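Local coordinates for gamma-glutamyltranspeptidase (Streptomyces lincolnensis, PDB 6J3A), which belongs to the gamma-glutamyltranspeptidase family of N-terminal nucleophile (Ntn) hydrolases and probably acts as a transferase or amidohydrolase on gamma-glutamyl-like substrates, at residues A532-N537 with A605-M610; G499-D504 with E586-A591; R5-G10 with L527-A532; S17-A22 with G609-A614; T482-I487 with Q505-Q510. All blocks are in the same frame, centred on the assembly; numbering follows the deposited sequence.

Contact 1: A532-N537 with A605-M610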
# COMPACT_ATOMS: atom_id res chain seq x y z
N ALA A 532 -4.39 10.68 -10.12
CA ALA A 532 -4.20 12.11 -9.88
C ALA A 532 -2.92 12.37 -9.08
O ALA A 532 -2.15 13.26 -9.40
CB ALA A 532 -5.40 12.71 -9.17
N ILE A 533 -2.68 11.55 -8.05
CA ILE A 533 -1.46 11.63 -7.26
C ILE A 533 -0.20 11.30 -8.06
O ILE A 533 0.77 12.04 -8.01
CB ILE A 533 -1.53 10.70 -6.04
CG1 ILE A 533 -2.57 11.25 -5.04
CG2 ILE A 533 -0.16 10.59 -5.38
CD1 ILE A 533 -2.79 10.42 -3.80
N ASP A 534 -0.23 10.16 -8.76
CA ASP A 534 0.85 9.75 -9.68
C ASP A 534 1.15 10.82 -10.72
O ASP A 534 2.30 11.01 -11.07
CB ASP A 534 0.50 8.46 -10.43
CG ASP A 534 0.75 7.18 -9.62
OD1 ASP A 534 0.87 7.23 -8.37
OD2 ASP A 534 0.80 6.11 -10.26
N ALA A 535 0.11 11.52 -11.19
CA ALA A 535 0.29 12.51 -12.25
C ALA A 535 1.49 13.43 -11.99
O ALA A 535 1.72 13.84 -10.84
CB ALA A 535 -0.97 13.34 -12.42
N PRO A 536 2.27 13.73 -13.05
CA PRO A 536 3.32 14.73 -12.92
C PRO A 536 2.79 16.00 -12.30
O PRO A 536 1.75 16.52 -12.74
CB PRO A 536 3.76 14.97 -14.38
CG PRO A 536 3.48 13.69 -15.06
CD PRO A 536 2.23 13.15 -14.40
N ASN A 537 3.46 16.46 -11.24
CA ASN A 537 3.07 17.66 -10.51
C ASN A 537 4.19 18.69 -10.65
O ASN A 537 5.28 18.37 -11.16
CB ASN A 537 2.77 17.30 -9.04
CG ASN A 537 1.71 18.20 -8.40
OD1 ASN A 537 1.56 19.34 -8.78
ND2 ASN A 537 0.96 17.66 -7.44
N ALA A 605 -2.44 7.23 -2.11
CA ALA A 605 -1.30 7.85 -1.45
C ALA A 605 -0.11 7.99 -2.38
O ALA A 605 0.09 7.20 -3.30
CB ALA A 605 -0.90 7.06 -0.21
N ASN A 606 0.70 9.00 -2.08
CA ASN A 606 1.88 9.36 -2.85
C ASN A 606 2.98 8.29 -2.77
O ASN A 606 3.29 7.83 -1.68
CB ASN A 606 2.43 10.69 -2.35
CG ASN A 606 3.84 10.95 -2.83
OD1 ASN A 606 4.08 11.17 -4.03
ND2 ASN A 606 4.79 10.91 -1.91
N PRO A 607 3.56 7.92 -3.93
CA PRO A 607 4.65 6.95 -3.94
C PRO A 607 6.06 7.55 -3.82
O PRO A 607 7.01 6.81 -3.57
CB PRO A 607 4.48 6.29 -5.31
CG PRO A 607 4.05 7.42 -6.17
CD PRO A 607 3.21 8.32 -5.31
N ARG A 608 6.17 8.87 -3.98
CA ARG A 608 7.46 9.54 -4.02
C ARG A 608 8.08 9.52 -2.62
O ARG A 608 7.42 9.92 -1.66
CB ARG A 608 7.32 10.98 -4.50
CG ARG A 608 6.64 11.16 -5.85
CD ARG A 608 6.26 12.61 -6.07
NE ARG A 608 5.56 12.83 -7.33
CZ ARG A 608 4.28 12.56 -7.56
NH1 ARG A 608 3.50 12.04 -6.61
NH2 ARG A 608 3.76 12.82 -8.76
N GLY A 609 9.32 9.04 -2.52
CA GLY A 609 10.04 8.90 -1.25
C GLY A 609 9.74 7.59 -0.52
O GLY A 609 10.15 7.42 0.61
N MET A 610 9.05 6.67 -1.19
CA MET A 610 8.61 5.37 -0.64
C MET A 610 8.30 5.40 0.86
O MET A 610 8.96 4.74 1.67
CB MET A 610 9.58 4.23 -0.98
CG MET A 610 10.77 4.59 -1.83
SD MET A 610 10.42 5.20 -3.48
CE MET A 610 11.97 6.09 -3.66

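Contact 2: G499-D504 with E586-A591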
# COMPACT_ATOMS: atom_id res chain seq x y z
N GLY A 499 -4.75 16.14 1.59
CA GLY A 499 -3.71 17.09 1.94
C GLY A 499 -2.33 16.62 1.56
O GLY A 499 -2.17 15.57 0.93
N THR A 500 -1.35 17.42 1.93
CA THR A 500 0.05 17.12 1.66
C THR A 500 0.93 18.06 2.47
O THR A 500 0.55 19.21 2.69
CB THR A 500 0.43 17.31 0.16
OG1 THR A 500 1.83 17.06 -0.02
CG2 THR A 500 0.15 18.72 -0.35
N PRO A 501 2.10 17.59 2.89
CA PRO A 501 3.10 18.53 3.34
C PRO A 501 3.79 19.19 2.15
O PRO A 501 3.54 18.82 0.99
CB PRO A 501 4.08 17.64 4.10
CG PRO A 501 4.04 16.36 3.35
CD PRO A 501 2.61 16.21 2.93
N GLY A 502 4.63 20.16 2.45
CA GLY A 502 5.45 20.83 1.45
C GLY A 502 5.50 22.34 1.48
O GLY A 502 5.74 22.96 0.45
N GLY A 503 5.29 22.94 2.66
CA GLY A 503 5.40 24.38 2.85
C GLY A 503 4.59 25.24 1.88
O GLY A 503 3.36 25.19 1.87
N ASP A 504 5.30 26.00 1.06
CA ASP A 504 4.67 26.88 0.07
C ASP A 504 4.16 26.14 -1.16
O ASP A 504 3.44 26.72 -1.98
CB ASP A 504 5.63 28.00 -0.35
CG ASP A 504 5.92 28.95 0.79
OD1 ASP A 504 4.98 29.36 1.50
OD2 ASP A 504 7.11 29.27 0.98
N GLU A 586 7.70 15.78 -6.75
CA GLU A 586 6.71 16.84 -6.49
C GLU A 586 5.45 16.26 -5.87
O GLU A 586 4.74 15.50 -6.52
CB GLU A 586 6.34 17.57 -7.78
CG GLU A 586 7.47 18.33 -8.45
CD GLU A 586 7.85 19.58 -7.69
OE1 GLU A 586 9.07 19.81 -7.50
OE2 GLU A 586 6.92 20.32 -7.29
N GLY A 587 5.19 16.60 -4.62
CA GLY A 587 3.95 16.27 -3.93
C GLY A 587 4.09 15.08 -3.01
O GLY A 587 4.73 14.10 -3.38
N ARG A 588 3.55 15.20 -1.79
CA ARG A 588 3.40 14.04 -0.90
C ARG A 588 1.92 13.89 -0.56
O ARG A 588 1.54 13.82 0.61
CB ARG A 588 4.24 14.10 0.40
CG ARG A 588 5.55 14.86 0.40
CD ARG A 588 6.74 14.04 -0.06
NE ARG A 588 7.06 14.43 -1.42
CZ ARG A 588 8.27 14.47 -1.96
NH1 ARG A 588 8.37 14.86 -3.23
NH2 ARG A 588 9.37 14.15 -1.29
N LEU A 589 1.11 13.80 -1.60
CA LEU A 589 -0.35 13.79 -1.45
C LEU A 589 -0.90 12.60 -0.66
O LEU A 589 -0.32 11.51 -0.66
CB LEU A 589 -1.00 13.90 -2.82
CG LEU A 589 -0.85 15.34 -3.34
CD1 LEU A 589 -0.73 15.44 -4.84
CD2 LEU A 589 -2.00 16.19 -2.82
N CYS A 590 -1.99 12.86 0.05
CA CYS A 590 -2.80 11.84 0.72
C CYS A 590 -4.25 12.14 0.42
O CYS A 590 -4.62 13.30 0.37
CB CYS A 590 -2.59 11.89 2.22
SG CYS A 590 -0.87 11.86 2.71
N ALA A 591 -5.06 11.11 0.25
CA ALA A 591 -6.49 11.29 -0.00
C ALA A 591 -7.30 10.09 0.48
O ALA A 591 -6.86 8.95 0.35
CB ALA A 591 -6.75 11.54 -1.48

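Contact 3: R5-G10 with L527-A532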
# COMPACT_ATOMS: atom_id res chain seq x y z
N ARG A 5 0.04 2.38 -7.15
CA ARG A 5 -0.79 1.63 -6.21
C ARG A 5 -2.20 1.61 -6.77
O ARG A 5 -2.50 2.28 -7.76
CB ARG A 5 -0.81 2.29 -4.84
CG ARG A 5 0.51 2.24 -4.10
CD ARG A 5 0.97 3.65 -3.82
NE ARG A 5 2.39 3.72 -3.49
CZ ARG A 5 2.89 4.21 -2.37
NH1 ARG A 5 4.20 4.23 -2.21
NH2 ARG A 5 2.12 4.67 -1.39
N PRO A 6 -3.07 0.82 -6.16
CA PRO A 6 -4.46 0.99 -6.58
C PRO A 6 -5.04 2.15 -5.82
O PRO A 6 -4.52 2.54 -4.77
CB PRO A 6 -5.13 -0.32 -6.18
CG PRO A 6 -4.22 -0.96 -5.18
CD PRO A 6 -2.86 -0.36 -5.30
N THR A 7 -6.10 2.74 -6.37
CA THR A 7 -6.99 3.53 -5.55
C THR A 7 -7.80 2.49 -4.80
O THR A 7 -8.70 1.87 -5.36
CB THR A 7 -7.90 4.45 -6.38
OG1 THR A 7 -7.11 5.28 -7.22
CG2 THR A 7 -8.72 5.32 -5.46
N LEU A 8 -7.44 2.25 -3.54
CA LEU A 8 -8.12 1.24 -2.72
C LEU A 8 -9.61 1.54 -2.63
O LEU A 8 -9.99 2.69 -2.61
CB LEU A 8 -7.55 1.18 -1.29
CG LEU A 8 -6.04 1.03 -1.08
CD1 LEU A 8 -5.76 0.81 0.40
CD2 LEU A 8 -5.46 -0.10 -1.91
N GLN A 9 -10.42 0.49 -2.62
CA GLN A 9 -11.88 0.59 -2.51
C GLN A 9 -12.38 -0.38 -1.45
O GLN A 9 -11.92 -1.51 -1.39
CB GLN A 9 -12.52 0.24 -3.83
CG GLN A 9 -12.44 1.36 -4.85
CD GLN A 9 -12.98 0.96 -6.19
OE1 GLN A 9 -12.64 -0.10 -6.72
NE2 GLN A 9 -13.83 1.80 -6.76
N GLY A 10 -13.34 0.05 -0.64
CA GLY A 10 -13.79 -0.76 0.50
C GLY A 10 -15.04 -0.24 1.17
O GLY A 10 -15.67 0.68 0.65
N LEU A 527 -13.55 7.89 -8.18
CA LEU A 527 -12.61 8.98 -8.45
C LEU A 527 -11.20 8.45 -8.63
O LEU A 527 -10.76 7.59 -7.87
CB LEU A 527 -12.60 9.99 -7.29
CG LEU A 527 -13.91 10.74 -7.06
CD1 LEU A 527 -13.90 11.50 -5.74
CD2 LEU A 527 -14.18 11.69 -8.21
N ASP A 528 -10.49 8.97 -9.64
CA ASP A 528 -9.14 8.52 -9.97
C ASP A 528 -8.12 9.18 -9.03
O ASP A 528 -7.26 9.98 -9.45
CB ASP A 528 -8.86 8.84 -11.44
CG ASP A 528 -7.53 8.28 -11.93
OD1 ASP A 528 -6.98 7.35 -11.29
OD2 ASP A 528 -7.02 8.78 -12.96
N LEU A 529 -8.21 8.83 -7.74
CA LEU A 529 -7.38 9.42 -6.71
C LEU A 529 -5.90 9.17 -6.98
O LEU A 529 -5.12 10.12 -7.09
CB LEU A 529 -7.73 8.85 -5.32
CG LEU A 529 -9.16 9.04 -4.78
CD1 LEU A 529 -9.28 8.47 -3.36
CD2 LEU A 529 -9.58 10.51 -4.78
N GLN A 530 -5.51 7.90 -7.11
CA GLN A 530 -4.09 7.56 -7.28
C GLN A 530 -3.51 8.02 -8.63
O GLN A 530 -2.35 8.41 -8.69
CB GLN A 530 -3.85 6.06 -7.08
CG GLN A 530 -2.38 5.65 -7.04
CD GLN A 530 -1.64 6.15 -5.82
OE1 GLN A 530 -2.08 5.92 -4.68
NE2 GLN A 530 -0.50 6.80 -6.03
N GLY A 531 -4.30 7.98 -9.69
CA GLY A 531 -3.86 8.48 -10.99
C GLY A 531 -3.60 9.98 -10.93
O GLY A 531 -2.69 10.49 -11.61
N ALA A 532 -4.39 10.68 -10.12
CA ALA A 532 -4.20 12.11 -9.88
C ALA A 532 -2.92 12.37 -9.08
O ALA A 532 -2.15 13.26 -9.40
CB ALA A 532 -5.40 12.71 -9.17
O HOH W 1 -2.66 4.00 -2.90

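Contact 4: S17-A22 with G609-A614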
# COMPACT_ATOMS: atom_id res chain seq x y z
N SER A 17 -1.74 8.38 4.95
CA SER A 17 -0.71 9.17 5.62
C SER A 17 0.50 9.38 4.73
O SER A 17 0.60 8.82 3.63
CB SER A 17 -0.20 8.46 6.88
OG SER A 17 -1.12 8.60 7.93
N THR A 18 1.41 10.19 5.26
CA THR A 18 2.76 10.33 4.74
C THR A 18 3.73 9.29 5.31
O THR A 18 4.93 9.38 5.04
CB THR A 18 3.33 11.75 5.04
OG1 THR A 18 3.17 12.06 6.43
CG2 THR A 18 2.61 12.79 4.21
N HIS A 19 3.22 8.32 6.09
CA HIS A 19 4.01 7.22 6.66
C HIS A 19 3.16 5.99 6.99
O HIS A 19 2.18 6.07 7.74
CB HIS A 19 4.73 7.67 7.92
CG HIS A 19 5.97 6.89 8.21
ND1 HIS A 19 5.96 5.56 8.57
CD2 HIS A 19 7.27 7.28 8.23
CE1 HIS A 19 7.19 5.15 8.78
NE2 HIS A 19 8.01 6.17 8.58
N TRP A 20 3.58 4.84 6.48
CA TRP A 20 2.81 3.59 6.54
C TRP A 20 2.49 3.14 7.98
O TRP A 20 1.41 2.62 8.25
CB TRP A 20 3.52 2.46 5.76
CG TRP A 20 4.79 1.97 6.41
CD1 TRP A 20 4.90 1.01 7.37
CD2 TRP A 20 6.11 2.44 6.15
NE1 TRP A 20 6.22 0.86 7.74
CE2 TRP A 20 6.98 1.73 7.00
CE3 TRP A 20 6.65 3.41 5.28
CZ2 TRP A 20 8.37 1.94 7.01
CZ3 TRP A 20 8.03 3.62 5.29
CH2 TRP A 20 8.87 2.89 6.15
N LEU A 21 3.45 3.34 8.88
CA LEU A 21 3.30 3.00 10.28
C LEU A 21 2.14 3.76 10.91
O LEU A 21 1.37 3.20 11.70
CB LEU A 21 4.60 3.29 11.05
CG LEU A 21 5.85 2.45 10.76
CD1 LEU A 21 7.04 3.01 11.52
CD2 LEU A 21 5.68 0.98 11.13
N ALA A 22 2.01 5.03 10.54
CA ALA A 22 0.93 5.87 11.05
C ALA A 22 -0.41 5.48 10.42
O ALA A 22 -1.45 5.49 11.09
CB ALA A 22 1.24 7.33 10.80
N GLY A 609 9.32 9.04 -2.52
CA GLY A 609 10.04 8.90 -1.25
C GLY A 609 9.74 7.59 -0.52
O GLY A 609 10.15 7.42 0.61
N MET A 610 9.05 6.67 -1.19
CA MET A 610 8.61 5.37 -0.64
C MET A 610 8.30 5.40 0.86
O MET A 610 8.96 4.74 1.67
CB MET A 610 9.58 4.23 -0.98
CG MET A 610 10.77 4.59 -1.83
SD MET A 610 10.42 5.20 -3.48
CE MET A 610 11.97 6.09 -3.66
N GLN A 611 7.27 6.15 1.21
CA GLN A 611 6.94 6.40 2.61
C GLN A 611 5.44 6.58 2.82
O GLN A 611 4.85 5.92 3.68
CB GLN A 611 7.72 7.63 3.08
CG GLN A 611 7.74 7.84 4.59
CD GLN A 611 8.39 9.15 4.96
OE1 GLN A 611 7.88 9.89 5.80
NE2 GLN A 611 9.52 9.47 4.31
N GLY A 612 4.85 7.50 2.05
CA GLY A 612 3.41 7.71 2.04
C GLY A 612 2.70 6.42 1.67
O GLY A 612 3.18 5.64 0.83
N TYR A 613 1.56 6.17 2.30
CA TYR A 613 0.87 4.90 2.12
C TYR A 613 -0.58 4.98 2.57
O TYR A 613 -0.89 5.58 3.61
CB TYR A 613 1.61 3.78 2.89
CG TYR A 613 1.53 2.41 2.22
CD1 TYR A 613 2.08 2.20 0.94
CD2 TYR A 613 0.93 1.33 2.87
CE1 TYR A 613 2.02 0.94 0.32
CE2 TYR A 613 0.86 0.07 2.27
CZ TYR A 613 1.40 -0.13 1.00
OH TYR A 613 1.32 -1.39 0.43
N ALA A 614 -1.46 4.39 1.75
CA ALA A 614 -2.87 4.23 2.08
C ALA A 614 -3.18 2.79 2.54
O ALA A 614 -2.57 1.83 2.05
CB ALA A 614 -3.74 4.59 0.89

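Contact 5: T482-I487 with Q505-Q510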
# COMPACT_ATOMS: atom_id res chain seq x y z
N THR A 482 1.68 27.71 6.90
CA THR A 482 1.60 26.99 5.62
C THR A 482 0.69 25.75 5.64
O THR A 482 0.29 25.25 4.59
CB THR A 482 2.99 26.55 5.11
OG1 THR A 482 3.73 25.95 6.18
CG2 THR A 482 3.74 27.75 4.56
N LEU A 483 0.35 25.30 6.84
CA LEU A 483 -0.40 24.07 7.06
C LEU A 483 -1.84 24.24 6.60
O LEU A 483 -2.56 25.10 7.09
CB LEU A 483 -0.38 23.70 8.55
CG LEU A 483 1.00 23.77 9.23
CD1 LEU A 483 0.91 23.19 10.63
CD2 LEU A 483 2.11 23.11 8.40
N THR A 484 -2.26 23.38 5.67
CA THR A 484 -3.49 23.60 4.94
C THR A 484 -4.13 22.31 4.42
O THR A 484 -4.00 21.98 3.24
CB THR A 484 -3.29 24.63 3.82
OG1 THR A 484 -4.50 24.76 3.08
CG2 THR A 484 -2.12 24.26 2.88
N PRO A 485 -4.86 21.61 5.30
CA PRO A 485 -5.62 20.45 4.82
C PRO A 485 -6.85 20.86 4.01
O PRO A 485 -7.23 22.04 4.00
CB PRO A 485 -6.04 19.74 6.12
CG PRO A 485 -6.02 20.79 7.17
CD PRO A 485 -5.09 21.88 6.73
N SER A 486 -7.47 19.89 3.36
CA SER A 486 -8.64 20.12 2.50
C SER A 486 -9.72 19.10 2.74
O SER A 486 -9.44 17.94 3.08
CB SER A 486 -8.26 20.05 1.02
OG SER A 486 -7.13 20.85 0.73
N ILE A 487 -10.96 19.54 2.59
CA ILE A 487 -12.10 18.66 2.43
C ILE A 487 -12.90 19.16 1.23
O ILE A 487 -13.16 20.35 1.10
CB ILE A 487 -12.95 18.56 3.72
CG1 ILE A 487 -12.22 17.70 4.76
CG2 ILE A 487 -14.33 17.97 3.42
CD1 ILE A 487 -12.98 17.43 6.04
N GLN A 505 4.52 24.87 -1.29
CA GLN A 505 3.98 24.02 -2.34
C GLN A 505 2.64 23.35 -1.97
O GLN A 505 1.95 22.87 -2.87
CB GLN A 505 5.00 22.97 -2.76
CG GLN A 505 6.30 23.53 -3.34
CD GLN A 505 7.35 23.87 -2.28
OE1 GLN A 505 8.03 22.99 -1.77
NE2 GLN A 505 7.49 25.15 -1.97
N GLN A 506 2.28 23.32 -0.68
CA GLN A 506 1.09 22.58 -0.19
C GLN A 506 -0.19 22.83 -0.99
O GLN A 506 -0.79 21.89 -1.51
CB GLN A 506 0.80 22.90 1.27
CG GLN A 506 1.72 22.23 2.27
CD GLN A 506 1.09 22.04 3.64
OE1 GLN A 506 1.78 22.12 4.67
NE2 GLN A 506 -0.20 21.77 3.67
N ASP A 507 -0.59 24.10 -1.07
CA ASP A 507 -1.79 24.47 -1.84
C ASP A 507 -1.53 24.79 -3.31
O ASP A 507 -2.40 25.35 -3.98
CB ASP A 507 -2.53 25.64 -1.17
CG ASP A 507 -3.52 25.20 -0.11
OD1 ASP A 507 -4.02 24.05 -0.15
OD2 ASP A 507 -3.81 26.04 0.77
N GLN A 508 -0.34 24.48 -3.82
CA GLN A 508 -0.12 24.40 -5.26
C GLN A 508 -0.39 22.95 -5.68
O GLN A 508 -1.20 22.66 -6.57
CB GLN A 508 1.31 24.80 -5.63
CG GLN A 508 1.76 26.15 -5.08
CD GLN A 508 3.08 26.60 -5.68
OE1 GLN A 508 3.22 26.69 -6.90
NE2 GLN A 508 4.07 26.89 -4.82
N TRP A 509 0.29 22.05 -5.00
CA TRP A 509 0.19 20.64 -5.29
C TRP A 509 -1.24 20.14 -5.12
O TRP A 509 -1.74 19.40 -5.95
CB TRP A 509 1.14 19.85 -4.38
CG TRP A 509 2.60 19.98 -4.74
CD1 TRP A 509 3.15 20.31 -5.96
CD2 TRP A 509 3.70 19.73 -3.86
NE1 TRP A 509 4.53 20.30 -5.88
CE2 TRP A 509 4.89 19.94 -4.61
CE3 TRP A 509 3.80 19.35 -2.51
CZ2 TRP A 509 6.16 19.79 -4.05
CZ3 TRP A 509 5.06 19.19 -1.96
CH2 TRP A 509 6.22 19.42 -2.72
N GLN A 510 -1.89 20.59 -4.04
CA GLN A 510 -3.28 20.24 -3.79
C GLN A 510 -4.22 20.77 -4.86
O GLN A 510 -5.15 20.07 -5.26
CB GLN A 510 -3.74 20.73 -2.42
CG GLN A 510 -3.36 19.81 -1.29
CD GLN A 510 -3.64 20.40 0.07
OE1 GLN A 510 -2.90 21.28 0.55
NE2 GLN A 510 -4.71 19.93 0.71

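Contact 1: A532-N537 with A605-M610
Ile533 and Arg608 join the last turn of helix 529-534 to the turn that follows strand 601-605. The arginine approaches end-on: NH1 and NH2 both donate to Ile533 O, at 3.1 Å and 3.2 Å, and this oxygen lies in the guanidinium plane. NH2 sits in the plane of the Ile533 carbonyl, whereas NH1 stands 42° above it. With CG anti to the carbonyl carbon (chi1 -56°) and the chain extended from CG to NE, the guanidinium is carried out to the helix end. Asn606 fixes its rotation from the same segment. Asn606 OD1 takes Arg608 NH1 at 2.8 Å, in the amide and guanidinium planes alike. The same OD1 accepts from Arg608 N at 3.1 Å, and this bond makes an Asx turn that overlaps the type II turn Pro607-Met610. Arg608 NE forms a salt bridge with Glu560.

Beside this polar grip the isoleucine packs on the backbone of Ala605 and Asn606. With CG1 beside the backbone N (chi1 -69°), CG2 falls anti to it. Ile533 CG2 rests on Asn606 CA at 3.5 Å, with Pro607 CD as its apolar side-chain partner at 4.1 Å, while Ile533 CD1 faces Ala605 N. The Pro607 ring passes Asp534 at a slant, CG to OD1 3.9 Å; that carboxylate is held by Gln530 NE2 and Thr4 N. The chemistry is that of a buried cation set at the C-terminal end of a helix, where its charge would probably be stabilised by the carbonyl end of the helix, and balanced by Glu560.

Contact 2: G499-D504 with E586-A591
The Arg588 guanidinium has the backbone N of Glu586 in plane at its edge, while the aliphatic start of the same side chain meets the ring of Pro501, CG to CG 3.6 Å, the two side chains crossing at about a right angle. The arginine chain, bent at chi2 and chi3, is curled back, and NE makes a weak bond to Gly587 O. Gly499 O accepts from Cys590 N nearly along the C=O axis at 2.9 Å; Gly499 N returns a bond to Cys590 O at 3.1 Å, tilted 22° from the carbonyl plane.

Past this pair Thr500 takes over. Its OG1, anti to the backbone N (chi1 178°), accepts from Arg588 N at 3.1 Å and donates to Pro501 O at 2.7 Å, in that carbonyl's plane on a lone pair. Leu589 CD2 lies 4.0 Å from Thr500 CB.

Gly499 and Cys590 form an antiparallel hydrogen-bonded pair where strands 493-499 and 590-594 meet, in the layered sheet core of the Ntn-hydrolase fold. The following Pro501-Gly502-Gly503 resembles the family segment whose glycine pair lines the oxyanion hole in relatives, and Pro501 packs on Thr421, where the modelled chain resumes after its gap.

Contact 3: R5-G10 with L527-A532
The start of helix 529-534 is where Thr7 meets Gln530, a helix N-terminus served by two side chains. Asp528 is the N-cap and takes Gly531 N weakly through OD1 at 3.2 Å, its OD2 forming a salt bridge with Arg520, while Thr7, from the far end of the sequence, supplies an acceptor to the first turn. Gln530 N donates to Thr7 OG1 at 3.1 Å in a fairly straight bond, 162° at the hydrogen. Chi1 of -56° puts that hydroxyl beside the threonine's own backbone N and swings CG2 anti to this nitrogen, where it lies across Leu529 at about a right angle, 3.7 Å from CB. The helix start is thus tied to the loop leading into strand 8-10, which pairs with strand 601-605. A valine in place of Thr7 would probably leave Gln530 N without this acceptor at the helix start.

Gln530 CG, anti to the backbone N, comes to 3.4 Å from Arg5 O; the bend at chi2 (69°) then lays the amide obliquely beside the Arg5 chain, its OE1 3.8 Å from Arg5 CB. A water donates to that OE1 at 2.7 Å and to Pro6 O at 3.0 Å, bridging the segments. Gln530 NE2 turns instead to Asp534 OD1 and Ala605 O, while the Arg5 guanidinium reaches Gly612 O through NH2 and Thr4 O of the second subunit through NE.

Contact 4: S17-A22 with G609-A614
Ser17 and Tyr613 form an antiparallel hydrogen-bonded pair, Ser17 N to Tyr613 O 3.2 Å and Tyr613 N to Ser17 O 3.1 Å. Beyond it the backbones stay very close, with Thr18 CA 3.8 Å from Gly612 CA. A weak bond from Trp20 N to Gln611 O follows at 3.3 Å, as the first segment turns into helix 20-31.

Trp20 CB packs on Tyr613 CB at 3.7 Å. With Trp20 CG between its backbone N and carbonyl carbon (chi1 70°), the indole is turned so that its edge, near the ring plane, meets Gln611 O. His19 CE1 lies above one indole face, offset toward the rim. Gln611 runs extended past Thr18 and His19, its CG 3.2 Å from Thr18 O and 3.7 Å from His19 CD2. A glycine here would probably strip the Thr18 carbonyl and the imidazole of this aliphatic cover.

Tyr613 OH bonds Ala614 O of the second subunit, where the two Tyr613 rings meet nearly parallel, and Trp20 NE1 reaches Gln9 O of that subunit. The arrangement is that of a strand running into a helix N-cap, His19 ND1 weakly accepting Leu21 N, beside the terminal strand 613-616 at the dimer interface.

Contact 5: T482-I487 with Q505-Q510
Hydrogen bonding centres on Thr484 and Asp507. Thr484 OG1 donates to Asp507 OD2 at 2.7 Å, meeting the carboxylate oxygen on its syn side and 27° out of its plane; the two side chains come from opposite directions. The hydroxyl is set there by chi1 of 177°, which places OG1 anti to the backbone N and pushes CG2 between N and the carbonyl carbon. Lys272 provides the charge: its NZ forms a salt bridge with Asp507 OD1 and hydrogen bonds with Thr484 OG1, Ser486 OG and Pro485 O. The ammonium group of Lys272 thus bridges both segments, and its charge would be expected to keep the Asp507 carboxylate ionised.

The contact joins the loop entering strand 486-490 to the first turns of helix 506-519, which packs across the sheet as the layer helices of the Ntn-hydrolase fold do. Strand 493-499 lies between these two parts in sequence, and strand 486-490 bonds through Ser486 to Phe498 of it.

Aliphatic packing is made by Thr484 CG2, which lies 3.6 Å from Gln506 CB as the two side chains slide past each other in opposite directions. Two amides add to the polar side of the contact: Gln506 and Gln510, both extended beyond CG, carry them across from the helix, the first toward Thr482 and the second toward Thr484 and Ser486.

Contact 1 overlaps contact 3 at Ala532 and contact 4 at Gly609 and Met610; its centre lies about 11 Å from the centre of each, and all three touch the second subunit. Contacts 2 and 5 lie deeper, centres about 7 Å apart, bound by Glu586 OE2 to Trp509 NE1. The centres of contacts 1 and 2 are about 9 Å apart, and Asn606 N to Leu589 O at 3.1 Å, a probable hydrogen bond, joins them. Contact 2 borders the probable active site: Pro501 packs on Thr421, the likely nucleophile by family resemblance, while Thr18 of contact 4 meets Cys422 and His423 next to it.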